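Local atomic coordinates of MFP2B (Ascaris suum, PDB entry 2BJR), a protein that probably enhances polymerization of the major sperm protein (MSP) that drives the amoeboid motility of nematode sperm, and binds a zinc ion. Residues A297-V305 / L357-D368. Sequence-based numbering, arbitrary orientation.
Sequences AKEWIPVHV and LCRKAKPGCTID
Glu299 O meets Lys360 CA at 3.6 Å in a CA-H...O contact, and a water links the same oxygen to Ala361 N. Trp300 lays one face of its indole over Lys360: Lys360 CB stands 3.5 Å from the centroid of the six-membered ring, a CH-pi contact only 7° off the normal. Because chi1 (175°) sets CG opposite the backbone N, the extended Lys360 chain brings CD against Trp300 NE1 and CE2, and a second water joins NZ to NE1. Ile301 and Arg359 form an antiparallel hydrogen-bonded pair, Ile301 N to Arg359 O at 2.8 Å and Arg359 N to Ile301 O at 2.9 Å. On the same face Ile301 CD1 meets Ile367 CG1 at 4.1 Å. Pro302 O shares a water with Arg359 NE, while Val303 N bonds Leu357 O at 2.9 Å and its CG2 touches Leu357 CD2. His304 NE2 donates almost straight (176°), in its ring plane, to Asp368 O at 2.8 Å; Asp306 takes ND1. Arg359 NH2, its guanidinium anchored by NH1 on Thr191 O, forms a salt bridge with Asp368 OD1 (3.1 Å). Short strand 300-302 thus adds to strand 355-361, which also pairs with 282-288 and 313-319, in a curled antiparallel sheet; a type II beta turn, Lys362 to Cys365, folds the tail back.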
loop_
_atom_site.group_PDB
_atom_site.type_symbol
_atom_site.label_atom_id
_atom_site.label_comp_id
_atom_site.label_asym_id
_atom_site.label_seq_id
_atom_site.Cartn_x
_atom_site.Cartn_y
_atom_site.Cartn_z
ATOM N N ALA A 297 -3.644 16.102 -19.836
ATOM C CA ALA A 297 -3.100 17.455 -19.641
ATOM C C ALA A 297 -2.108 17.513 -18.446
ATOM O O ALA A 297 -1.238 18.389 -18.370
ATOM C CB ALA A 297 -4.256 18.440 -19.436
ATOM N N LYS A 298 -2.235 16.547 -17.530
ATOM C CA LYS A 298 -1.459 16.507 -16.292
ATOM C C LYS A 298 -1.632 17.813 -15.477
ATOM O O LYS A 298 -0.665 18.471 -15.090
ATOM C CB LYS A 298 0.010 16.117 -16.554
ATOM C CG LYS A 298 0.166 14.710 -17.189
ATOM C CD LYS A 298 1.164 13.791 -16.437
ATOM C CE LYS A 298 0.945 12.300 -16.786
ATOM N NZ LYS A 298 2.097 11.387 -16.424
ATOM N N GLU A 299 -2.906 18.146 -15.235
ATOM C CA GLU A 299 -3.347 19.120 -14.239
ATOM C C GLU A 299 -4.050 18.311 -13.071
ATOM O O GLU A 299 -3.360 17.842 -12.164
ATOM C CB GLU A 299 -4.243 20.184 -14.905
ATOM C CG GLU A 299 -4.260 20.134 -16.460
ATOM C CD GLU A 299 -4.445 21.495 -17.159
ATOM O OE1 GLU A 299 -3.410 22.193 -17.403
ATOM O OE2 GLU A 299 -5.619 21.852 -17.507
ATOM N N TRP A 300 -5.369 18.120 -13.098
ATOM C CA TRP A 300 -6.031 17.216 -12.138
ATOM C C TRP A 300 -5.973 15.788 -12.670
ATOM O O TRP A 300 -6.286 15.504 -13.826
ATOM C CB TRP A 300 -7.463 17.631 -11.828
ATOM C CG TRP A 300 -7.552 18.862 -11.012
ATOM C CD1 TRP A 300 -7.752 20.128 -11.473
ATOM C CD2 TRP A 300 -7.445 18.971 -9.588
ATOM N NE1 TRP A 300 -7.775 21.017 -10.430
ATOM C CE2 TRP A 300 -7.572 20.343 -9.258
ATOM C CE3 TRP A 300 -7.220 18.052 -8.552
ATOM C CZ2 TRP A 300 -7.511 20.813 -7.947
ATOM C CZ3 TRP A 300 -7.150 18.512 -7.259
ATOM C CH2 TRP A 300 -7.286 19.892 -6.955
ATOM N N ILE A 301 -5.486 14.876 -11.854
ATOM C CA ILE A 301 -5.301 13.517 -12.300
ATOM C C ILE A 301 -6.109 12.648 -11.327
ATOM O O ILE A 301 -5.940 12.796 -10.131
ATOM C CB ILE A 301 -3.810 13.141 -12.245
ATOM C CG1 ILE A 301 -2.945 14.134 -13.063
ATOM C CG2 ILE A 301 -3.559 11.768 -12.778
ATOM C CD1 ILE A 301 -1.484 13.636 -13.254
ATOM N N PRO A 302 -6.932 11.735 -11.798
ATOM C CA PRO A 302 -7.573 10.808 -10.855
ATOM C C PRO A 302 -6.546 10.049 -10.007
ATOM O O PRO A 302 -5.456 9.715 -10.458
ATOM C CB PRO A 302 -8.348 9.833 -11.758
ATOM C CG PRO A 302 -8.560 10.588 -13.034
ATOM C CD PRO A 302 -7.303 11.443 -13.205
ATOM N N VAL A 303 -6.916 9.755 -8.768
ATOM C CA VAL A 303 -6.177 8.831 -7.938
ATOM C C VAL A 303 -6.422 7.485 -8.591
ATOM O O VAL A 303 -7.545 7.196 -8.933
ATOM C CB VAL A 303 -6.697 8.881 -6.488
ATOM C CG1 VAL A 303 -6.225 7.727 -5.682
ATOM C CG2 VAL A 303 -6.263 10.186 -5.883
ATOM N N HIS A 304 -5.384 6.684 -8.821
ATOM C CA HIS A 304 -5.566 5.399 -9.473
ATOM C C HIS A 304 -4.629 4.352 -8.936
ATOM O O HIS A 304 -3.490 4.648 -8.572
ATOM C CB HIS A 304 -5.351 5.492 -10.998
ATOM C CG HIS A 304 -4.025 6.062 -11.400
ATOM N ND1 HIS A 304 -2.992 5.289 -11.889
ATOM C CD2 HIS A 304 -3.571 7.338 -11.391
ATOM C CE1 HIS A 304 -1.941 6.067 -12.131
ATOM N NE2 HIS A 304 -2.278 7.322 -11.857
ATOM N N VAL A 305 -5.124 3.128 -8.873
ATOM C CA VAL A 305 -4.273 1.960 -8.646
ATOM C C VAL A 305 -4.381 1.110 -9.903
ATOM O O VAL A 305 -5.477 0.804 -10.365
ATOM C CB VAL A 305 -4.695 1.205 -7.382
ATOM C CG1 VAL A 305 -3.988 -0.154 -7.320
ATOM C CG2 VAL A 305 -4.337 2.024 -6.134
ATOM N N LEU A 357 -12.202 11.142 -7.311
ATOM C CA LEU A 357 -11.161 11.741 -6.464
ATOM C C LEU A 357 -9.930 11.969 -7.341
ATOM O O LEU A 357 -9.413 11.023 -7.942
ATOM C CB LEU A 357 -10.791 10.829 -5.268
ATOM C CG LEU A 357 -9.638 11.433 -4.436
ATOM C CD1 LEU A 357 -10.089 12.770 -3.800
ATOM C CD2 LEU A 357 -9.127 10.485 -3.405
ATOM N N CYS A 358 -9.512 13.221 -7.449
ATOM C CA CYS A 358 -8.340 13.614 -8.200
ATOM C C CYS A 358 -7.372 14.351 -7.304
ATOM O O CYS A 358 -7.690 14.714 -6.143
ATOM C CB CYS A 358 -8.719 14.551 -9.347
ATOM S SG CYS A 358 -9.880 13.819 -10.522
ATOM N N ARG A 359 -6.164 14.489 -7.836
ATOM C CA ARG A 359 -5.139 15.264 -7.208
ATOM C C ARG A 359 -4.386 16.091 -8.258
ATOM O O ARG A 359 -4.335 15.754 -9.430
ATOM C CB ARG A 359 -4.143 14.378 -6.446
ATOM C CG ARG A 359 -3.496 13.302 -7.230
ATOM C CD ARG A 359 -2.492 12.505 -6.415
ATOM N NE ARG A 359 -1.747 11.566 -7.216
ATOM C CZ ARG A 359 -0.570 11.076 -6.872
ATOM N NH1 ARG A 359 -0.033 11.343 -5.672
ATOM N NH2 ARG A 359 0.074 10.327 -7.728
ATOM N N LYS A 360 -3.784 17.166 -7.772
ATOM C CA LYS A 360 -3.091 18.141 -8.614
ATOM C C LYS A 360 -1.787 18.464 -7.950
ATOM O O LYS A 360 -1.776 18.857 -6.782
ATOM C CB LYS A 360 -3.889 19.446 -8.705
ATOM C CG LYS A 360 -3.123 20.553 -9.494
ATOM C CD LYS A 360 -4.082 21.643 -10.043
ATOM C CE LYS A 360 -3.296 22.691 -10.937
ATOM N NZ LYS A 360 -4.163 23.368 -11.979
ATOM N N ALA A 361 -0.720 18.373 -8.715
ATOM C CA ALA A 361 0.598 18.674 -8.216
ATOM C C ALA A 361 0.711 20.158 -7.848
ATOM O O ALA A 361 0.223 21.038 -8.574
ATOM C CB ALA A 361 1.626 18.364 -9.237
ATOM N N LYS A 362 1.371 20.391 -6.735
ATOM C CA LYS A 362 1.788 21.725 -6.327
ATOM C C LYS A 362 2.959 22.208 -7.195
ATOM O O LYS A 362 3.719 21.412 -7.789
ATOM C CB LYS A 362 2.205 21.717 -4.860
ATOM C CG LYS A 362 1.041 21.606 -3.887
ATOM C CD LYS A 362 1.488 21.754 -2.417
ATOM C CE LYS A 362 0.365 21.531 -1.398
ATOM N NZ LYS A 362 -0.725 22.585 -1.447
ATOM N N PRO A 363 3.133 23.536 -7.272
ATOM C CA PRO A 363 4.276 24.077 -8.020
ATOM C C PRO A 363 5.587 23.470 -7.502
ATOM O O PRO A 363 5.781 23.336 -6.295
ATOM C CB PRO A 363 4.222 25.592 -7.715
ATOM C CG PRO A 363 2.795 25.868 -7.319
ATOM C CD PRO A 363 2.304 24.588 -6.647
ATOM N N GLY A 364 6.444 23.077 -8.433
ATOM C CA GLY A 364 7.707 22.425 -8.144
ATOM C C GLY A 364 7.671 20.911 -8.025
ATOM O O GLY A 364 8.730 20.279 -7.931
ATOM N N CYS A 365 6.467 20.347 -8.040
ATOM C CA CYS A 365 6.249 18.918 -7.846
ATOM C C CYS A 365 5.659 18.269 -9.083
ATOM O O CYS A 365 5.009 18.910 -9.901
ATOM C CB CYS A 365 5.307 18.705 -6.649
ATOM S SG CYS A 365 5.918 19.507 -5.146
ATOM N N THR A 366 5.929 16.970 -9.221
ATOM C CA THR A 366 5.438 16.194 -10.308
ATOM C C THR A 366 4.771 14.920 -9.749
ATOM O O THR A 366 5.345 14.210 -8.894
ATOM C CB THR A 366 6.609 15.832 -11.205
ATOM O OG1 THR A 366 7.168 17.036 -11.806
ATOM C CG2 THR A 366 6.120 15.010 -12.374
ATOM N N ILE A 367 3.568 14.649 -10.222
ATOM C CA ILE A 367 2.847 13.430 -9.861
ATOM C C ILE A 367 2.424 12.678 -11.112
ATOM O O ILE A 367 2.437 13.212 -12.205
ATOM C CB ILE A 367 1.624 13.726 -8.984
ATOM C CG1 ILE A 367 0.574 14.519 -9.782
ATOM C CG2 ILE A 367 2.079 14.470 -7.711
ATOM C CD1 ILE A 367 -0.757 14.699 -9.127
ATOM N N ASP A 368 2.062 11.424 -10.908
ATOM C CA ASP A 368 1.399 10.641 -11.905
ATOM C C ASP A 368 -0.054 10.302 -11.485
ATOM O O ASP A 368 -0.660 9.557 -12.301
ATOM C CB ASP A 368 2.199 9.356 -12.137
ATOM C CG ASP A 368 1.977 8.330 -11.052
ATOM O OD1 ASP A 368 1.425 8.677 -9.986
ATOM O OD2 ASP A 368 2.318 7.123 -11.180
HETATM O O HOH W 1 -0.360 9.581 -14.876
HETATM O O HOH W 2 -0.743 17.858 -11.600
HETATM O O HOH W 3 -6.917 23.812 -10.611
HETATM O O HOH W 4 -2.934 10.450 -9.593
#